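Local structure of nucleoprotein (Rift valley fever virus, 3OV9) at residues 14-18 with 19-23; 56-59 with 60-64; 126-130 with 131-135. The protein encapsidates the viral RNA genome, protecting it from nucleases, and assembles into ring-shaped hexamers needed to build the nucleocapsid, the template for transcription and replication. All blocks are in the same frame, centred on the assembly; numbering follows the deposited sequence. Where two conformers were deposited one is given.

Contact 1 (14-18 with 19-23)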
loop_
_atom_site.group_PDB
_atom_site.type_symbol
_atom_site.label_atom_id
_atom_site.label_comp_id
_atom_site.label_asym_id
_atom_site.label_seq_id
_atom_site.Cartn_x
_atom_site.Cartn_y
_atom_site.Cartn_z
ATOM N N GLN A 14 33.400 41.308 -4.359
ATOM C CA GLN A 14 34.494 40.660 -3.636
ATOM C C GLN A 14 35.007 39.425 -4.376
ATOM O O GLN A 14 34.312 38.863 -5.227
ATOM C CB GLN A 14 34.084 40.335 -2.195
ATOM C CG GLN A 14 34.027 41.583 -1.309
ATOM C CD GLN A 14 33.400 41.345 0.054
ATOM O OE1 GLN A 14 33.450 40.241 0.599
ATOM N NE2 GLN A 14 32.808 42.395 0.617
ATOM N N ALA A 15 36.234 39.025 -4.055
ATOM C CA ALA A 15 36.905 37.934 -4.752
ATOM C C ALA A 15 36.155 36.609 -4.667
ATOM O O ALA A 15 35.658 36.225 -3.608
ATOM C CB ALA A 15 38.330 37.772 -4.235
ATOM N N VAL A 16 36.064 35.937 -5.810
ATOM C CA VAL A 16 35.600 34.560 -5.883
ATOM C C VAL A 16 36.869 33.730 -6.071
ATOM O O VAL A 16 37.223 33.337 -7.186
ATOM C CB VAL A 16 34.585 34.368 -7.035
ATOM C CG1 VAL A 16 34.046 32.948 -7.058
ATOM C CG2 VAL A 16 33.435 35.355 -6.889
ATOM N N ASP A 17 37.557 33.508 -4.954
ATOM C CA ASP A 17 38.892 32.911 -4.929
ATOM C C ASP A 17 38.813 31.391 -5.028
ATOM O O ASP A 17 38.348 30.727 -4.099
ATOM C CB ASP A 17 39.609 33.335 -3.638
ATOM C CG ASP A 17 41.064 32.882 -3.583
ATOM O OD1 ASP A 17 41.932 33.759 -3.374
ATOM O OD2 ASP A 17 41.347 31.673 -3.732
ATOM N N ARG A 18 39.277 30.850 -6.153
ATOM C CA ARG A 18 39.221 29.409 -6.411
ATOM C C ARG A 18 39.908 28.593 -5.315
ATOM O O ARG A 18 39.336 27.625 -4.816
ATOM C CB ARG A 18 39.813 29.075 -7.786
ATOM C CG ARG A 18 39.802 27.590 -8.139
ATOM C CD ARG A 18 40.363 27.354 -9.532
ATOM N NE ARG A 18 40.698 25.949 -9.753
ATOM C CZ ARG A 18 41.282 25.475 -10.851
ATOM N NH1 ARG A 18 41.609 26.289 -11.849
ATOM N NH2 ARG A 18 41.544 24.177 -10.953
ATOM N N ASN A 19 41.124 28.984 -4.941
ATOM C CA ASN A 19 41.872 28.259 -3.912
ATOM C C ASN A 19 41.188 28.293 -2.546
ATOM O O ASN A 19 41.154 27.284 -1.840
ATOM C CB ASN A 19 43.314 28.769 -3.817
ATOM C CG ASN A 19 44.142 28.417 -5.041
ATOM O OD1 ASN A 19 45.067 29.145 -5.402
ATOM N ND2 ASN A 19 43.816 27.298 -5.687
ATOM N N GLU A 20 40.631 29.449 -2.194
ATOM C CA GLU A 20 39.910 29.621 -0.936
ATOM C C GLU A 20 38.624 28.794 -0.908
ATOM O O GLU A 20 38.346 28.107 0.077
ATOM C CB GLU A 20 39.589 31.098 -0.706
ATOM C CG GLU A 20 38.819 31.377 0.578
ATOM C CD GLU A 20 38.575 32.853 0.814
ATOM O OE1 GLU A 20 38.059 33.533 -0.099
ATOM O OE2 GLU A 20 38.886 33.329 1.927
ATOM N N ILE A 21 37.856 28.865 -1.992
ATOM C CA ILE A 21 36.580 28.153 -2.091
ATOM C C ILE A 21 36.786 26.636 -2.090
ATOM O O ILE A 21 36.034 25.908 -1.433
ATOM C CB ILE A 21 35.762 28.620 -3.322
ATOM C CG1 ILE A 21 35.238 30.041 -3.092
ATOM C CG2 ILE A 21 34.599 27.671 -3.602
ATOM C CD1 ILE A 21 34.881 30.782 -4.358
ATOM N N GLU A 22 37.808 26.170 -2.807
ATOM C CA GLU A 22 38.119 24.738 -2.864
ATOM C C GLU A 22 38.543 24.174 -1.503
ATOM O O GLU A 22 38.256 23.009 -1.203
ATOM C CB GLU A 22 39.157 24.438 -3.952
ATOM C CG GLU A 22 38.589 24.518 -5.378
ATOM C CD GLU A 22 39.613 24.239 -6.464
ATOM O OE1 GLU A 22 40.794 23.999 -6.137
ATOM O OE2 GLU A 22 39.231 24.261 -7.655
ATOM N N GLN A 23 39.208 25.000 -0.691
ATOM C CA GLN A 23 39.553 24.624 0.683
ATOM C C GLN A 23 38.289 24.449 1.522
ATOM O O GLN A 23 38.179 23.498 2.302
ATOM C CB GLN A 23 40.478 25.659 1.332
ATOM C CG GLN A 23 41.935 25.568 0.894
ATOM C CD GLN A 23 42.891 26.335 1.796
ATOM O OE1 GLN A 23 42.740 26.346 3.017
ATOM N NE2 GLN A 23 43.893 26.966 1.195
HETATM O O HOH W 1 36.347 33.686 -2.279
#

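Contact 2 (56-59 with 60-64)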
loop_
_atom_site.group_PDB
_atom_site.type_symbol
_atom_site.label_atom_id
_atom_site.label_comp_id
_atom_site.label_asym_id
_atom_site.label_seq_id
_atom_site.Cartn_x
_atom_site.Cartn_y
_atom_site.Cartn_z
ATOM N N LYS A 56 40.934 -9.497 14.511
ATOM C CA LYS A 56 39.727 -10.294 14.762
ATOM C C LYS A 56 38.485 -9.560 14.279
ATOM O O LYS A 56 37.629 -10.146 13.617
ATOM C CB LYS A 56 39.563 -10.601 16.253
ATOM C CG LYS A 56 40.550 -11.594 16.816
ATOM C CD LYS A 56 40.106 -12.067 18.189
ATOM C CE LYS A 56 41.221 -12.791 18.914
ATOM N NZ LYS A 56 40.801 -13.198 20.284
ATOM N N MET A 57 38.400 -8.272 14.613
ATOM C CA MET A 57 37.254 -7.451 14.241
ATOM C C MET A 57 37.130 -7.260 12.728
ATOM O O MET A 57 36.020 -7.164 12.203
ATOM C CB MET A 57 37.282 -6.104 14.979
ATOM C CG MET A 57 36.872 -6.218 16.447
ATOM S SD MET A 57 36.763 -4.650 17.342
ATOM C CE MET A 57 38.485 -4.367 17.732
ATOM N N ILE A 58 38.266 -7.219 12.033
ATOM C CA ILE A 58 38.268 -7.125 10.572
ATOM C C ILE A 58 37.759 -8.430 9.940
ATOM O O ILE A 58 36.922 -8.396 9.034
ATOM C CB ILE A 58 39.658 -6.705 10.015
ATOM C CG1 ILE A 58 39.966 -5.257 10.427
ATOM C CG2 ILE A 58 39.705 -6.842 8.486
ATOM C CD1 ILE A 58 41.415 -4.834 10.240
ATOM N N VAL A 59 38.245 -9.566 10.436
ATOM C CA VAL A 59 37.749 -10.878 9.988
ATOM C C VAL A 59 36.243 -10.983 10.236
ATOM O O VAL A 59 35.487 -11.438 9.370
ATOM C CB VAL A 59 38.516 -12.045 10.666
ATOM C CG1 VAL A 59 37.888 -13.404 10.322
ATOM C CG2 VAL A 59 39.976 -12.029 10.254
ATOM N N LEU A 60 35.821 -10.524 11.413
ATOM C CA LEU A 60 34.416 -10.462 11.792
ATOM C C LEU A 60 33.596 -9.597 10.828
ATOM O O LEU A 60 32.536 -10.013 10.359
ATOM C CB LEU A 60 34.308 -9.932 13.226
ATOM C CG LEU A 60 33.142 -10.298 14.138
ATOM C CD1 LEU A 60 32.875 -11.798 14.162
ATOM C CD2 LEU A 60 33.418 -9.780 15.543
ATOM N N ALA A 61 34.099 -8.398 10.529
ATOM C CA ALA A 61 33.438 -7.479 9.604
ATOM C C ALA A 61 33.267 -8.073 8.208
ATOM O O ALA A 61 32.216 -7.928 7.586
ATOM C CB ALA A 61 34.211 -6.163 9.522
ATOM N N LEU A 62 34.307 -8.749 7.731
ATOM C CA LEU A 62 34.351 -9.231 6.355
ATOM C C LEU A 62 33.554 -10.512 6.131
ATOM O O LEU A 62 33.089 -10.766 5.020
ATOM C CB LEU A 62 35.810 -9.408 5.902
ATOM C CG LEU A 62 36.549 -8.185 5.329
ATOM C CD1 LEU A 62 36.318 -6.900 6.126
ATOM C CD2 LEU A 62 38.043 -8.470 5.207
ATOM N N THR A 63 33.384 -11.305 7.185
ATOM C CA THR A 63 32.721 -12.603 7.051
ATOM C C THR A 63 31.322 -12.662 7.674
ATOM O O THR A 63 30.511 -13.507 7.284
ATOM C CB THR A 63 33.601 -13.771 7.575
ATOM O OG1 THR A 63 33.768 -13.664 8.993
ATOM C CG2 THR A 63 34.976 -13.777 6.889
ATOM N N ARG A 64 31.036 -11.771 8.622
ATOM C CA ARG A 64 29.720 -11.750 9.280
ATOM C C ARG A 64 28.962 -10.433 9.123
ATOM O O ARG A 64 27.734 -10.409 9.193
ATOM C CB ARG A 64 29.834 -12.117 10.765
ATOM C CG ARG A 64 30.312 -13.543 11.056
ATOM C CD ARG A 64 29.443 -14.629 10.400
ATOM N NE ARG A 64 28.021 -14.545 10.752
ATOM C CZ ARG A 64 27.452 -15.157 11.793
ATOM N NH1 ARG A 64 28.172 -15.902 12.622
ATOM N NH2 ARG A 64 26.150 -15.019 12.010
#

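Contact 3 (126-130 with 131-135)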
loop_
_atom_site.group_PDB
_atom_site.type_symbol
_atom_site.label_atom_id
_atom_site.label_comp_id
_atom_site.label_asym_id
_atom_site.label_seq_id
_atom_site.Cartn_x
_atom_site.Cartn_y
_atom_site.Cartn_z
ATOM N N LEU A 126 33.486 -14.372 1.817
ATOM C CA LEU A 126 32.858 -13.060 1.702
ATOM C C LEU A 126 31.438 -13.199 1.142
ATOM O O LEU A 126 31.126 -14.216 0.512
ATOM C CB LEU A 126 33.701 -12.147 0.801
ATOM C CG LEU A 126 35.176 -11.952 1.165
ATOM C CD1 LEU A 126 35.894 -11.208 0.046
ATOM C CD2 LEU A 126 35.344 -11.228 2.498
ATOM N N PRO A 127 30.569 -12.186 1.372
ATOM C CA PRO A 127 29.194 -12.219 0.851
ATOM C C PRO A 127 29.142 -12.460 -0.657
ATOM O O PRO A 127 28.338 -13.270 -1.126
ATOM C CB PRO A 127 28.659 -10.830 1.199
ATOM C CG PRO A 127 29.414 -10.445 2.415
ATOM C CD PRO A 127 30.799 -10.989 2.204
ATOM N N VAL A 128 29.994 -11.757 -1.401
ATOM C CA VAL A 128 30.238 -12.069 -2.803
ATOM C C VAL A 128 31.635 -12.674 -2.877
ATOM O O VAL A 128 32.616 -12.031 -2.504
ATOM C CB VAL A 128 30.143 -10.818 -3.707
ATOM C CG1 VAL A 128 30.322 -11.197 -5.171
ATOM C CG2 VAL A 128 28.813 -10.109 -3.508
ATOM N N THR A 129 31.717 -13.920 -3.333
ATOM C CA THR A 129 32.986 -14.642 -3.360
ATOM C C THR A 129 33.837 -14.195 -4.542
ATOM O O THR A 129 33.324 -13.614 -5.502
ATOM C CB THR A 129 32.783 -16.175 -3.434
ATOM O OG1 THR A 129 32.126 -16.514 -4.662
ATOM C CG2 THR A 129 31.959 -16.677 -2.246
ATOM N N GLY A 130 35.137 -14.465 -4.458
ATOM C CA GLY A 130 36.054 -14.233 -5.572
ATOM C C GLY A 130 35.655 -15.013 -6.813
ATOM O O GLY A 130 35.749 -14.501 -7.928
ATOM N N THR A 131 35.194 -16.248 -6.608
ATOM C CA THR A 131 34.718 -17.109 -7.698
ATOM C C THR A 131 33.563 -16.469 -8.475
ATOM O O THR A 131 33.545 -16.503 -9.708
ATOM C CB THR A 131 34.306 -18.510 -7.173
ATOM O OG1 THR A 131 35.403 -19.091 -6.461
ATOM C CG2 THR A 131 33.919 -19.438 -8.322
ATOM N N THR A 132 32.609 -15.887 -7.751
ATOM C CA THR A 132 31.496 -15.162 -8.363
ATOM C C THR A 132 32.009 -13.966 -9.176
ATOM O O THR A 132 31.582 -13.749 -10.312
ATOM C CB THR A 132 30.458 -14.714 -7.302
ATOM O OG1 THR A 132 29.871 -15.872 -6.693
ATOM C CG2 THR A 132 29.352 -13.873 -7.925
ATOM N N MET A 133 32.937 -13.208 -8.594
ATOM C CA MET A 133 33.543 -12.071 -9.286
ATOM C C MET A 133 34.271 -12.482 -10.569
ATOM O O MET A 133 34.233 -11.754 -11.564
ATOM C CB MET A 133 34.490 -11.304 -8.357
ATOM C CG MET A 133 33.801 -10.556 -7.214
ATOM S SD MET A 133 32.499 -9.396 -7.695
ATOM C CE MET A 133 33.345 -8.351 -8.889
ATOM N N ASP A 134 34.915 -13.649 -10.541
ATOM C CA ASP A 134 35.644 -14.184 -11.701
ATOM C C ASP A 134 34.757 -14.469 -12.914
ATOM O O ASP A 134 35.226 -14.431 -14.055
ATOM C CB ASP A 134 36.420 -15.448 -11.319
ATOM C CG ASP A 134 37.643 -15.153 -10.469
ATOM O OD1 ASP A 134 38.092 -13.986 -10.431
ATOM O OD2 ASP A 134 38.162 -16.099 -9.842
ATOM N N GLY A 135 33.482 -14.759 -12.661
ATOM C CA GLY A 135 32.510 -14.994 -13.727
ATOM C C GLY A 135 32.114 -13.712 -14.432
ATOM O O GLY A 135 31.687 -13.731 -15.589
HETATM O O HOH W 2 29.144 -15.212 -4.152
#

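Contact 1 (14-18 with 19-23)
From Val16 to Ile21 an extended linker turns into helix 18-28, with Asp17 as the N-cap and the first helical backbone bonds running from Ile21 N to Asp17 O (2.9 Å) and from Glu22 N to Arg18 O (2.9 Å). The Asp17 carboxylate folds over the open end of the first turn: with CG anti to the backbone N (chi1 -174°), its OD2 takes the amide of Glu20 at 2.8 Å from N. That N-H meets the oxygen from above the carboxylate, 43° out of its plane. Where a capping box would have a direct bond, a water stands between Asp17 N and Glu20 OE1. It accepts from Asp17 N and donates to Glu20 OE1 (2.8 Å) and to Ala15 O, so the fully extended Glu20 side chain reaches back to the linker. Val16 CG1 touches Ile21 CD1 at 3.6 Å, pairing the residue before the cap with the one four after the cap: a hydrophobic staple. From the first residue of the helix, Arg18 stretches out straight and its NE meets Glu22 OE2, one turn on, at 3.1 Å. The carboxylate oxygen sits at the guanidinium edge while the two flat groups stand 72° apart, a salt bridge made through one oxygen. Residues 14-23 belong to the N-terminal region essential for oligomerization, and a second subunit covers them, its Trp114 packing on Val16 and its Trp125 on Glu22. The carboxylates of Asp17 and Glu20 both lie by the first turn, where the helix dipole would probably favour negative charge, while that of Glu22 is paired with Arg18.

Contact 2 (56-59 with 60-64)
The peptide plane that carries Val59 O is approached on both faces by Thr63. The hydroxyl OG1 comes in at 2.8 Å from above one face, 37° out of the carbonyl plane, and Thr63 N at 3.0 Å from Val59 O on the opposite face, tilted 23°. Two donors of one residue thus grip a single carbonyl oxygen. The threonine torsion explains it: chi1 of 67° puts OG1 between its own N and carbonyl carbon, turned back along the helix, and the hydroxyl is satisfied inside its own turn. Upstream the bonding is regular, Leu60 N to Lys56 O, Ala61 N to Met57 O at 2.8 Å, and Leu62 N to Ile58 O at 2.9 Å. One apolar pair rides along: Ile58 and Leu62 lie side by side pointing the same way, and Ile58 CG2 meets Leu62 CD2 at 4.0 Å, a loose i to i+4 contact. CD1 of Leu62 also rests against Ile58 O at 3.3 Å. The helix closes with Arg64 N bonded to Leu60 O, just as Arg64 leaves helical angles. Trp125, probably important for dimerization, brings its side chain to about 4 Å from that of Thr63. Trp24 of another subunit packs on Lys56 and Val59, and Phe28 of that subunit on Leu60. Within its own chain this last part of helix 50-63 is wedged among helices: Ile58 and Leu62 face helix 112-122, Met57 and Leu60 lie against helices 77-90 and 104-110, and Ala61 packs on Leu104.

Contact 3 (126-130 with 131-135)
Val128 and Met133 form a hydrophobic staple across the start of helix 130-136, with Thr129 at the N-cap between them. This is the tight, buried side. Met133 is bent at chi2 (-55°), which folds its sulfur back so that SD meets Val128 CG1 at 3.8 Å, the two side chains crossing at about a right angle. The same CG1 of Val128 has a second neighbour in Thr132 CG2, 4.0 Å away. In the backbone, Met133 N bonds to Thr129 O at 3.1 Å. Helix 159-180 completes the packing, with Val179 against Val128 and both Leu171 and Gln175 against Met133, so the two staple residues also pack the start of this helix against the long one. The opposite character shows at Thr131 and Thr132, which are exposed. Here Thr129 OG1 and Thr132 OG1 approach to 3.1 Å, and a water accepts from Thr129 N and lies 2.7 Å from Thr132 OG1, linking the cap residue to the third residue of the helix. Farther on, Gly135 N bonds to Thr132 O. Asp134 N bonds to Gly130 O at 2.9 Å, while its carboxylate turns to other partners: OD1 forms a salt bridge with Arg142 NH1 and takes a hydrogen bond from Tyr140 N.

Contacts 1 and 3 are both helix starts that share a staple and a water joining the cap amide to the third helical residue, but contact 1 caps with a carboxylate and contact 3 has a threonine at the N-cap; contact 2 is the end of a helix. Contact 1 is charged and lies on the surface, its centre about 30 Å from that of the chain, where a second subunit covers it. Contact 2 is buried, mostly apolar in its side chains, with one threonine hydroxyl turned onto the backbone, and touched by a third subunit. Contact 3 is partly buried and meets no other chain. The last two touch, Leu62 O lying 3.4 Å from Leu126 CD2, whereas contact 1 stands across the chain's centre from both.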